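Local coordinates for possible atls1-like light-inducible protein (Prochlorococcus marinus, PDB 2XCZ) that is of unsettled function but belongs to the macrophage migration inhibitory factor family, small alpha/beta proteins that assemble as trimers, at residues Leu88-Ala92 / Asp93-Ile97; Gln74-Ser77 / Glu78-Gly82; Pro47-Ser51 / Gly52-Pro56; Gly66-Gly70 / Ser71-Glu75. All blocks are in the same frame, centred on the assembly; numbering follows the deposited sequence.

Contact 1 (Leu88-Ala92 / Asp93-Ile97); sequences LGIPA and DRIYI
The beta-alpha-beta crossover that ends in strand 95-101 is completed by a tight 3-10 type turn, in which P91 and A92 meet R94 and I95, the first residue of the strand. Two successive backbone bonds of i to i+3 spacing make the turn: R94 N donates to P91 O at 2.9 Å, and I95 N to A92 O at 3.2 Å. I95 then folds back beneath the turn. With CG1 anti to the carbonyl carbon (chi1 -58°), that branch comes 3.4 Å from P91 O and packs obliquely on I90, I95 CG1 lying 3.9 Å from I90 CG2, while I95 CD1 sits 3.8 Å from I90 O. Both isoleucines also touch C58 of strand 58-64. R94 goes the other way: its chain bends at chi3 and NE is bonded to P56 O, with NH1 on E55 O. Across the interface, D93 O accepts from the indole NE1 of W109 of the second subunit. The turn thus spends its inner N-H groups on its own carbonyls and buries its isoleucines, leaving the R94 guanidinium to grip carbonyls of the 52-56 loop of its own chain and D93 O to bind the neighbouring subunit.

Contact 2 (Gln74-Ser77 / Glu78-Gly82); sequences QEVS and ELVCG
C81 lies one helical turn beyond S77, and its side chain climbs back over the S77 carbonyl. Its CB is 3.2 Å from S77 O, the same oxygen that takes the C81 N-H at 2.8 Å. The sulfur stands anti to the carbonyl carbon (chi1 -69°), a setting that keeps it beside the backbone N and therefore close to the preceding turn: SG is 3.4 Å from S77 O and 3.7 Å from S77 OG. That hydroxyl has its own partner, the backbone oxygen of S112 of the second subunit. A second i to i+4 pair runs along the buried flank, where V76 and V80 run alongside each other in the same direction, with V76 CG1 3.8 Å from V80 CG2. On the solvent side a water donates to E75 O at 2.7 Å and, over a longer 3.3 Å, to E78 OE1, so E75 O serves both the water and the L79 N-H. Helix 72-88 divides its contacts by face: V76 rests on L30 and L31 of helix 16-31 and on F99, S77 and V80 meet I97, and C81 meets I95 of strand 95-101, while S77 and C81 also touch G111 of the second subunit.

Contact 3 (Pro47-Ser51 / Gly52-Pro56); sequences PMTFS and GNTEP
A tight beta hairpin with a two-residue loop, held by a single bridge and closed by a type I' turn from F50 to N53, folds T49 and F50 against N53 and T54. The pair F50-N53 is an antiparallel hydrogen-bonded one: F50 N donates to N53 O at 2.9 Å, and N53 N returns to F50 O at 3.1 Å. S51 and G52 form the corner with positive phi, and G52 (phi 84°) has backbone angles suited to glycine. N53 O is also approached by T49 CA at 3.2 Å in a CA-H...O contact. Beyond the bridge the threonines cross obliquely through their methyls, T49 CG2 to T54 CG2 4.0 Å, with T54 CG2 also 3.5 Å from M48 O. The N53 side chain, its CG wedged between backbone N and carbonyl carbon (chi1 76°), curls under F50 O, and its OD1 takes the E55 N-H on an in-plane lone pair at 2.9 Å, an Asx turn that bends the chain after the hairpin. A water joins T49 OG1 to G52 N, and that hydroxyl is also bonded to T40 OG1 of the second subunit. S51 OG stands 3.5 Å above one face of the F50 ring, near its rim, and is bonded to K36 O of the second subunit. Strand 48-50 pairs antiparallel with a strand of that subunit, so the sheet continues across the interface. From the same chain, R94 binds F50 O and N53 O, and the F50 ring meets Y96 of strand 95-101 edge to face.

Contact 4 (Gly66-Gly70 / Ser71-Glu75); sequences GALDG and SRTQE
D69 and R72 frame a type II' beta turn, R72 N donating to D69 O at 3.0 Å, with G70 at its first corner (phi 57°, psi -122°), a backbone setting natural to glycine. R72 then sends its side chain back across the loop. Its bend at chi2 (-85°) lays the aliphatic part over the A67 carbonyl, R72 CG and CD each standing 3.4 Å from A67 O, and returns the guanidinium to the same oxygen. There R72 NH1 donates to A67 O at 2.9 Å; the acceptor lies at the edge of the guanidinium, in its plane, although the donor is tilted from the plane of the carbonyl. The methylenes thus line one loop oxygen while an N-H of the same side chain bonds to it, which is consistent with a fixed course for the arginine. A67 CB also touches R72 NH1, at 3.5 Å. Deeper in, T73 CG2 packs against L68 CB at 4.1 Å, while T73 OG1 is bonded to R105 O of the second subunit. Just before the helix, S71 OG donates to E75 OE2 at 2.6 Å, reaching it from above the carboxylate plane. A water donates to G70 O and T73 OG1 and accepts the Q74 N-H. Here the type II' turn leads the loop into the helix, forming the strand-to-helix connection of the beta-alpha-beta unit of strand 58-64, helix 72-88 and strand 95-101.

In the fold
Contacts 4, 2 and 1 follow one beta-alpha-beta unit in order: entry into helix 72-88, the helix itself, and the turn onward to strand 95-101. Contact 2, nearest the chain's centre, is regular i to i+4 bonding with valines on its buried flank and glutamates toward solvent; it touches contact 1, where I97 CD1 packs on V80 CG1. Contact 4, about 10 Å away between centres, shares Q74 and E75 with it but is more exposed, relying on a reverse turn, an arginine and water. Contact 3, farthest out, is a hairpin joined to contact 1 by R94 and by the F50 and Y96 rings. All four reach the second subunit, contacts 1 and 3 through strand pairing.

Contact 1 (Leu88-Ala92 / Asp93-Ile97)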
loop_
_atom_site.group_PDB
_atom_site.type_symbol
_atom_site.label_atom_id
_atom_site.label_comp_id
_atom_site.label_asym_id
_atom_site.label_seq_id
_atom_site.Cartn_x
_atom_site.Cartn_y
_atom_site.Cartn_z
ATOM N N LEU A 88 9.684 -9.529 15.527
ATOM C CA LEU A 88 8.312 -10.024 15.366
ATOM C C LEU A 88 8.211 -11.540 15.321
ATOM O O LEU A 88 7.111 -12.077 15.336
ATOM C CB LEU A 88 7.637 -9.410 14.124
ATOM C CG LEU A 88 7.496 -7.889 14.132
ATOM C CD1 LEU A 88 6.922 -7.414 12.797
ATOM C CD2 LEU A 88 6.634 -7.438 15.318
ATOM N N GLY A 89 9.358 -12.212 15.260
ATOM C CA GLY A 89 9.409 -13.668 15.190
ATOM C C GLY A 89 8.857 -14.223 13.888
ATOM O O GLY A 89 8.345 -15.344 13.855
ATOM N N ILE A 90 8.935 -13.432 12.820
ATOM C CA ILE A 90 8.513 -13.888 11.495
ATOM C C ILE A 90 9.766 -14.334 10.749
ATOM O O ILE A 90 10.702 -13.553 10.591
ATOM C CB ILE A 90 7.789 -12.772 10.690
ATOM C CG1 ILE A 90 6.570 -12.272 11.469
ATOM C CG2 ILE A 90 7.386 -13.279 9.296
ATOM C CD1 ILE A 90 5.868 -11.050 10.855
ATOM N N PRO A 91 9.790 -15.599 10.302
ATOM C CA PRO A 91 10.932 -16.162 9.592
ATOM C C PRO A 91 11.212 -15.349 8.337
ATOM O O PRO A 91 10.262 -14.928 7.669
ATOM C CB PRO A 91 10.446 -17.559 9.192
ATOM C CG PRO A 91 9.287 -17.846 10.049
ATOM C CD PRO A 91 8.651 -16.537 10.352
ATOM N N ALA A 92 12.484 -15.137 8.018
ATOM C CA ALA A 92 12.852 -14.346 6.839
ATOM C C ALA A 92 12.283 -14.940 5.543
ATOM O O ALA A 92 11.986 -14.202 4.596
ATOM C CB ALA A 92 14.363 -14.173 6.746
ATOM N N ASP A 93 12.114 -16.269 5.504
ATOM C CA ASP A 93 11.561 -16.905 4.297
ATOM C C ASP A 93 10.045 -16.759 4.169
ATOM O O ASP A 93 9.435 -17.310 3.235
ATOM C CB ASP A 93 11.989 -18.373 4.152
ATOM C CG ASP A 93 11.419 -19.281 5.243
ATOM O OD1 ASP A 93 10.599 -18.844 6.081
ATOM O OD2 ASP A 93 11.809 -20.467 5.240
ATOM N N ARG A 94 9.438 -16.023 5.102
ATOM C CA ARG A 94 8.029 -15.654 4.962
ATOM C C ARG A 94 7.839 -14.132 4.878
ATOM O O ARG A 94 6.754 -13.603 5.160
ATOM C CB ARG A 94 7.195 -16.291 6.075
ATOM C CG ARG A 94 7.064 -17.817 5.853
ATOM C CD ARG A 94 6.168 -18.492 6.880
ATOM N NE ARG A 94 4.755 -18.116 6.794
ATOM C CZ ARG A 94 3.886 -18.575 5.891
ATOM N NH1 ARG A 94 2.623 -18.164 5.944
ATOM N NH2 ARG A 94 4.264 -19.429 4.939
ATOM N N ILE A 95 8.910 -13.442 4.479
ATOM C CA ILE A 95 8.875 -11.977 4.324
ATOM C C ILE A 95 9.076 -11.578 2.867
ATOM O O ILE A 95 10.023 -12.038 2.221
ATOM C CB ILE A 95 9.949 -11.285 5.209
ATOM C CG1 ILE A 95 9.742 -11.667 6.689
ATOM C CG2 ILE A 95 9.928 -9.760 4.974
ATOM C CD1 ILE A 95 10.815 -11.157 7.617
ATOM N N TYR A 96 8.163 -10.751 2.350
ATOM C CA TYR A 96 8.321 -10.136 1.031
ATOM C C TYR A 96 8.509 -8.637 1.196
ATOM O O TYR A 96 7.895 -8.019 2.071
ATOM C CB TYR A 96 7.069 -10.355 0.186
ATOM C CG TYR A 96 7.040 -11.606 -0.661
ATOM C CD1 TYR A 96 8.156 -12.425 -0.787
ATOM C CD2 TYR A 96 5.907 -11.922 -1.404
ATOM C CE1 TYR A 96 8.133 -13.560 -1.608
ATOM C CE2 TYR A 96 5.869 -13.055 -2.210
ATOM C CZ TYR A 96 6.985 -13.858 -2.315
ATOM O OH TYR A 96 6.973 -14.975 -3.132
ATOM N N ILE A 97 9.350 -8.063 0.339
ATOM C CA ILE A 97 9.561 -6.626 0.303
ATOM C C ILE A 97 9.379 -6.110 -1.107
ATOM O O ILE A 97 10.081 -6.563 -2.041
ATOM C CB ILE A 97 10.967 -6.211 0.830
ATOM C CG1 ILE A 97 11.235 -6.798 2.230
ATOM C CG2 ILE A 97 11.089 -4.692 0.858
ATOM C CD1 ILE A 97 12.701 -6.688 2.645
#

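Contact 2 (Gln74-Ser77 / Glu78-Gly82)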
loop_
_atom_site.group_PDB
_atom_site.type_symbol
_atom_site.label_atom_id
_atom_site.label_comp_id
_atom_site.label_asym_id
_atom_site.label_seq_id
_atom_site.Cartn_x
_atom_site.Cartn_y
_atom_site.Cartn_z
ATOM N N GLN A 74 19.431 -5.679 -2.020
ATOM C CA GLN A 74 19.850 -6.860 -1.239
ATOM C C GLN A 74 20.197 -6.514 0.219
ATOM O O GLN A 74 19.765 -7.199 1.154
ATOM C CB GLN A 74 21.009 -7.626 -1.914
ATOM C CG GLN A 74 20.548 -8.607 -2.994
ATOM C CD GLN A 74 21.675 -9.464 -3.602
ATOM O OE1 GLN A 74 22.825 -9.447 -3.145
ATOM N NE2 GLN A 74 21.333 -10.219 -4.649
ATOM N N GLU A 75 20.978 -5.452 0.408
ATOM C CA GLU A 75 21.390 -5.032 1.733
ATOM C C GLU A 75 20.216 -4.570 2.583
ATOM O O GLU A 75 20.174 -4.847 3.782
ATOM C CB GLU A 75 22.440 -3.914 1.639
ATOM C CG GLU A 75 23.755 -4.384 1.026
ATOM C CD GLU A 75 24.668 -3.243 0.614
ATOM O OE1 GLU A 75 24.377 -2.078 0.955
ATOM O OE2 GLU A 75 25.687 -3.514 -0.058
ATOM N N VAL A 76 19.273 -3.856 1.968
ATOM C CA VAL A 76 18.074 -3.420 2.692
ATOM C C VAL A 76 17.242 -4.647 3.083
ATOM O O VAL A 76 16.760 -4.758 4.214
ATOM C CB VAL A 76 17.224 -2.394 1.890
ATOM C CG1 VAL A 76 15.902 -2.112 2.603
ATOM C CG2 VAL A 76 18.001 -1.077 1.680
ATOM N N SER A 77 17.119 -5.598 2.168
ATOM C CA SER A 77 16.363 -6.804 2.474
ATOM C C SER A 77 17.005 -7.570 3.638
ATOM O O SER A 77 16.313 -8.046 4.530
ATOM C CB SER A 77 16.236 -7.691 1.236
ATOM O OG SER A 77 15.518 -8.862 1.552
ATOM N N GLU A 78 18.330 -7.660 3.641
ATOM C CA GLU A 78 19.007 -8.334 4.742
ATOM C C GLU A 78 18.703 -7.633 6.074
ATOM O O GLU A 78 18.331 -8.288 7.055
ATOM C CB GLU A 78 20.513 -8.439 4.476
ATOM C CG GLU A 78 21.297 -9.211 5.539
ATOM C CD GLU A 78 22.804 -9.126 5.335
ATOM O OE1 GLU A 78 23.277 -8.225 4.597
ATOM O OE2 GLU A 78 23.523 -9.963 5.926
ATOM N N LEU A 79 18.830 -6.307 6.093
ATOM C CA LEU A 79 18.513 -5.510 7.278
ATOM C C LEU A 79 17.075 -5.718 7.743
ATOM O O LEU A 79 16.820 -6.030 8.923
ATOM C CB LEU A 79 18.761 -4.014 7.011
ATOM C CG LEU A 79 18.140 -3.014 8.004
ATOM C CD1 LEU A 79 18.768 -3.101 9.405
ATOM C CD2 LEU A 79 18.224 -1.593 7.434
ATOM N N VAL A 80 16.143 -5.534 6.811
ATOM C CA VAL A 80 14.719 -5.533 7.121
ATOM C C VAL A 80 14.233 -6.918 7.553
ATOM O O VAL A 80 13.533 -7.048 8.569
ATOM C CB VAL A 80 13.897 -4.987 5.931
ATOM C CG1 VAL A 80 12.399 -5.212 6.126
ATOM C CG2 VAL A 80 14.194 -3.501 5.755
ATOM N N CYS A 81 14.605 -7.950 6.797
ATOM C CA CYS A 81 14.202 -9.320 7.143
ATOM C C CYS A 81 14.790 -9.713 8.491
ATOM O O CYS A 81 14.105 -10.324 9.316
ATOM C CB CYS A 81 14.613 -10.319 6.068
ATOM S SG CYS A 81 13.685 -10.128 4.539
ATOM N N GLY A 82 16.044 -9.327 8.721
ATOM C CA GLY A 82 16.701 -9.616 10.000
ATOM C C GLY A 82 16.028 -8.939 11.183
ATOM O O GLY A 82 15.784 -9.574 12.229
HETATM O O HOH W 1 22.370 -5.161 5.363
#

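Contact 3 (Pro47-Ser51 / Gly52-Pro56)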
loop_
_atom_site.group_PDB
_atom_site.type_symbol
_atom_site.label_atom_id
_atom_site.label_comp_id
_atom_site.label_asym_id
_atom_site.label_seq_id
_atom_site.Cartn_x
_atom_site.Cartn_y
_atom_site.Cartn_z
ATOM N N PRO A 47 -5.055 -10.376 8.467
ATOM C CA PRO A 47 -5.198 -11.704 7.892
ATOM C C PRO A 47 -4.347 -11.824 6.626
ATOM O O PRO A 47 -4.480 -11.014 5.686
ATOM C CB PRO A 47 -6.700 -11.781 7.565
ATOM C CG PRO A 47 -7.315 -10.898 8.579
ATOM C CD PRO A 47 -6.365 -9.745 8.703
ATOM N N MET A 48 -3.459 -12.807 6.621
ATOM C CA MET A 48 -2.558 -13.027 5.485
ATOM C C MET A 48 -2.345 -14.510 5.266
ATOM O O MET A 48 -2.419 -15.303 6.213
ATOM C CB MET A 48 -1.195 -12.395 5.760
ATOM C CG MET A 48 -1.226 -10.888 5.817
ATOM S SD MET A 48 0.412 -10.190 5.964
ATOM C CE MET A 48 1.126 -10.616 4.370
ATOM N N THR A 49 -2.094 -14.887 4.020
ATOM C CA THR A 49 -1.516 -16.197 3.733
ATOM C C THR A 49 -0.189 -16.035 2.993
ATOM O O THR A 49 0.048 -15.030 2.326
ATOM C CB THR A 49 -2.456 -17.121 2.921
ATOM O OG1 THR A 49 -2.582 -16.640 1.577
ATOM C CG2 THR A 49 -3.829 -17.202 3.567
ATOM N N PHE A 50 0.684 -17.027 3.135
ATOM C CA PHE A 50 1.854 -17.149 2.276
ATOM C C PHE A 50 2.074 -18.642 2.051
ATOM O O PHE A 50 1.971 -19.430 3.001
ATOM C CB PHE A 50 3.094 -16.491 2.894
ATOM C CG PHE A 50 4.291 -16.508 1.989
ATOM C CD1 PHE A 50 4.210 -15.991 0.692
ATOM C CD2 PHE A 50 5.491 -17.068 2.415
ATOM C CE1 PHE A 50 5.308 -16.007 -0.157
ATOM C CE2 PHE A 50 6.600 -17.095 1.572
ATOM C CZ PHE A 50 6.511 -16.560 0.281
ATOM N N SER A 51 2.329 -19.016 0.801
ATOM C CA SER A 51 2.500 -20.425 0.426
ATOM C C SER A 51 1.231 -21.225 0.750
ATOM O O SER A 51 1.286 -22.434 1.022
ATOM C CB SER A 51 3.713 -21.042 1.152
ATOM O OG SER A 51 4.863 -20.219 1.089
ATOM N N GLY A 52 0.094 -20.549 0.761
ATOM C CA GLY A 52 -1.191 -21.202 1.045
ATOM C C GLY A 52 -1.559 -21.368 2.508
ATOM O O GLY A 52 -2.638 -21.857 2.813
ATOM N N ASN A 53 -0.684 -20.947 3.425
ATOM C CA ASN A 53 -0.968 -21.098 4.861
ATOM C C ASN A 53 -0.875 -19.798 5.681
ATOM O O ASN A 53 -0.334 -18.799 5.213
ATOM C CB ASN A 53 -0.110 -22.222 5.469
ATOM C CG ASN A 53 1.336 -21.813 5.679
ATOM O OD1 ASN A 53 1.627 -20.870 6.415
ATOM N ND2 ASN A 53 2.256 -22.530 5.037
ATOM N N THR A 54 -1.393 -19.838 6.905
ATOM C CA THR A 54 -1.528 -18.649 7.758
ATOM C C THR A 54 -0.451 -18.546 8.835
ATOM O O THR A 54 -0.605 -17.814 9.814
ATOM C CB THR A 54 -2.922 -18.586 8.418
ATOM O OG1 THR A 54 -3.229 -19.862 9.009
ATOM C CG2 THR A 54 -3.987 -18.260 7.376
ATOM N N GLU A 55 0.645 -19.266 8.653
ATOM C CA GLU A 55 1.791 -19.086 9.534
ATOM C C GLU A 55 2.311 -17.640 9.463
ATOM O O GLU A 55 2.079 -16.942 8.451
ATOM C CB GLU A 55 2.892 -20.098 9.202
ATOM C CG GLU A 55 2.571 -21.506 9.737
ATOM C CD GLU A 55 2.506 -21.546 11.262
ATOM O OE1 GLU A 55 3.579 -21.569 11.915
ATOM O OE2 GLU A 55 1.385 -21.544 11.814
ATOM N N PRO A 56 2.982 -17.172 10.534
ATOM C CA PRO A 56 3.508 -15.807 10.606
ATOM C C PRO A 56 4.136 -15.384 9.281
ATOM O O PRO A 56 4.979 -16.098 8.740
ATOM C CB PRO A 56 4.550 -15.891 11.724
ATOM C CG PRO A 56 3.959 -16.917 12.651
ATOM C CD PRO A 56 3.256 -17.925 11.780
HETATM O O HOH W 2 -0.706 -17.788 -0.144
#

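Contact 4 (Gly66-Gly70 / Ser71-Glu75)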
loop_
_atom_site.group_PDB
_atom_site.type_symbol
_atom_site.label_atom_id
_atom_site.label_comp_id
_atom_site.label_asym_id
_atom_site.label_seq_id
_atom_site.Cartn_x
_atom_site.Cartn_y
_atom_site.Cartn_z
ATOM N N GLY A 66 15.953 7.602 -5.031
ATOM C CA GLY A 66 17.253 6.996 -5.250
ATOM C C GLY A 66 17.720 6.164 -4.064
ATOM O O GLY A 66 16.907 5.726 -3.235
ATOM N N ALA A 67 19.032 5.937 -4.014
ATOM C CA ALA A 67 19.711 5.214 -2.932
ATOM C C ALA A 67 19.450 3.706 -2.947
ATOM O O ALA A 67 19.739 3.014 -1.969
ATOM C CB ALA A 67 19.379 5.818 -1.568
ATOM N N LEU A 68 18.916 3.212 -4.060
ATOM C CA LEU A 68 18.598 1.793 -4.196
ATOM C C LEU A 68 19.364 1.170 -5.362
ATOM O O LEU A 68 18.876 0.261 -6.030
ATOM C CB LEU A 68 17.069 1.591 -4.349
ATOM C CG LEU A 68 16.227 2.048 -3.145
ATOM C CD1 LEU A 68 14.747 1.969 -3.470
ATOM C CD2 LEU A 68 16.550 1.201 -1.907
ATOM N N ASP A 69 20.584 1.653 -5.579
ATOM C CA ASP A 69 21.423 1.178 -6.671
ATOM C C ASP A 69 22.302 -0.010 -6.267
ATOM O O ASP A 69 22.634 -0.193 -5.085
ATOM C CB ASP A 69 22.303 2.329 -7.176
ATOM C CG ASP A 69 21.498 3.603 -7.466
ATOM O OD1 ASP A 69 20.568 3.557 -8.294
ATOM O OD2 ASP A 69 21.831 4.666 -6.892
ATOM N N GLY A 70 22.678 -0.801 -7.271
ATOM C CA GLY A 70 23.602 -1.918 -7.095
ATOM C C GLY A 70 23.091 -2.887 -6.053
ATOM O O GLY A 70 21.971 -3.380 -6.160
ATOM N N SER A 71 23.901 -3.111 -5.026
ATOM C CA SER A 71 23.600 -4.107 -3.992
ATOM C C SER A 71 22.618 -3.626 -2.921
ATOM O O SER A 71 22.257 -4.381 -2.016
ATOM C CB SER A 71 24.897 -4.567 -3.324
ATOM O OG SER A 71 25.532 -3.485 -2.668
ATOM N N ARG A 72 22.177 -2.377 -3.025
ATOM C CA ARG A 72 21.359 -1.771 -1.981
ATOM C C ARG A 72 20.059 -2.508 -1.653
ATOM O O ARG A 72 19.733 -2.667 -0.471
ATOM C CB ARG A 72 21.072 -0.301 -2.310
ATOM C CG ARG A 72 22.194 0.643 -1.931
ATOM C CD ARG A 72 22.059 1.049 -0.476
ATOM N NE ARG A 72 23.166 1.905 -0.053
ATOM C CZ ARG A 72 23.192 3.230 -0.162
ATOM N NH1 ARG A 72 22.162 3.897 -0.672
ATOM N NH2 ARG A 72 24.257 3.896 0.254
ATOM N N THR A 73 19.325 -2.962 -2.671
ATOM C CA THR A 73 18.065 -3.667 -2.378
ATOM C C THR A 73 18.341 -4.987 -1.664
ATOM O O THR A 73 17.596 -5.350 -0.757
ATOM C CB THR A 73 17.130 -3.874 -3.609
ATOM O OG1 THR A 73 17.801 -4.664 -4.597
ATOM C CG2 THR A 73 16.694 -2.536 -4.207
ATOM N N GLN A 74 19.431 -5.679 -2.020
ATOM C CA GLN A 74 19.850 -6.860 -1.239
ATOM C C GLN A 74 20.197 -6.514 0.219
ATOM O O GLN A 74 19.765 -7.199 1.154
ATOM C CB GLN A 74 21.009 -7.626 -1.914
ATOM C CG GLN A 74 20.548 -8.607 -2.994
ATOM C CD GLN A 74 21.675 -9.464 -3.602
ATOM O OE1 GLN A 74 22.825 -9.447 -3.145
ATOM N NE2 GLN A 74 21.333 -10.219 -4.649
ATOM N N GLU A 75 20.978 -5.452 0.408
ATOM C CA GLU A 75 21.390 -5.032 1.733
ATOM C C GLU A 75 20.216 -4.570 2.583
ATOM O O GLU A 75 20.174 -4.847 3.782
ATOM C CB GLU A 75 22.440 -3.914 1.639
ATOM C CG GLU A 75 23.755 -4.384 1.026
ATOM C CD GLU A 75 24.668 -3.243 0.614
ATOM O OE1 GLU A 75 24.377 -2.078 0.955
ATOM O OE2 GLU A 75 25.687 -3.514 -0.058
HETATM O O HOH W 3 20.473 -5.417 -4.912
#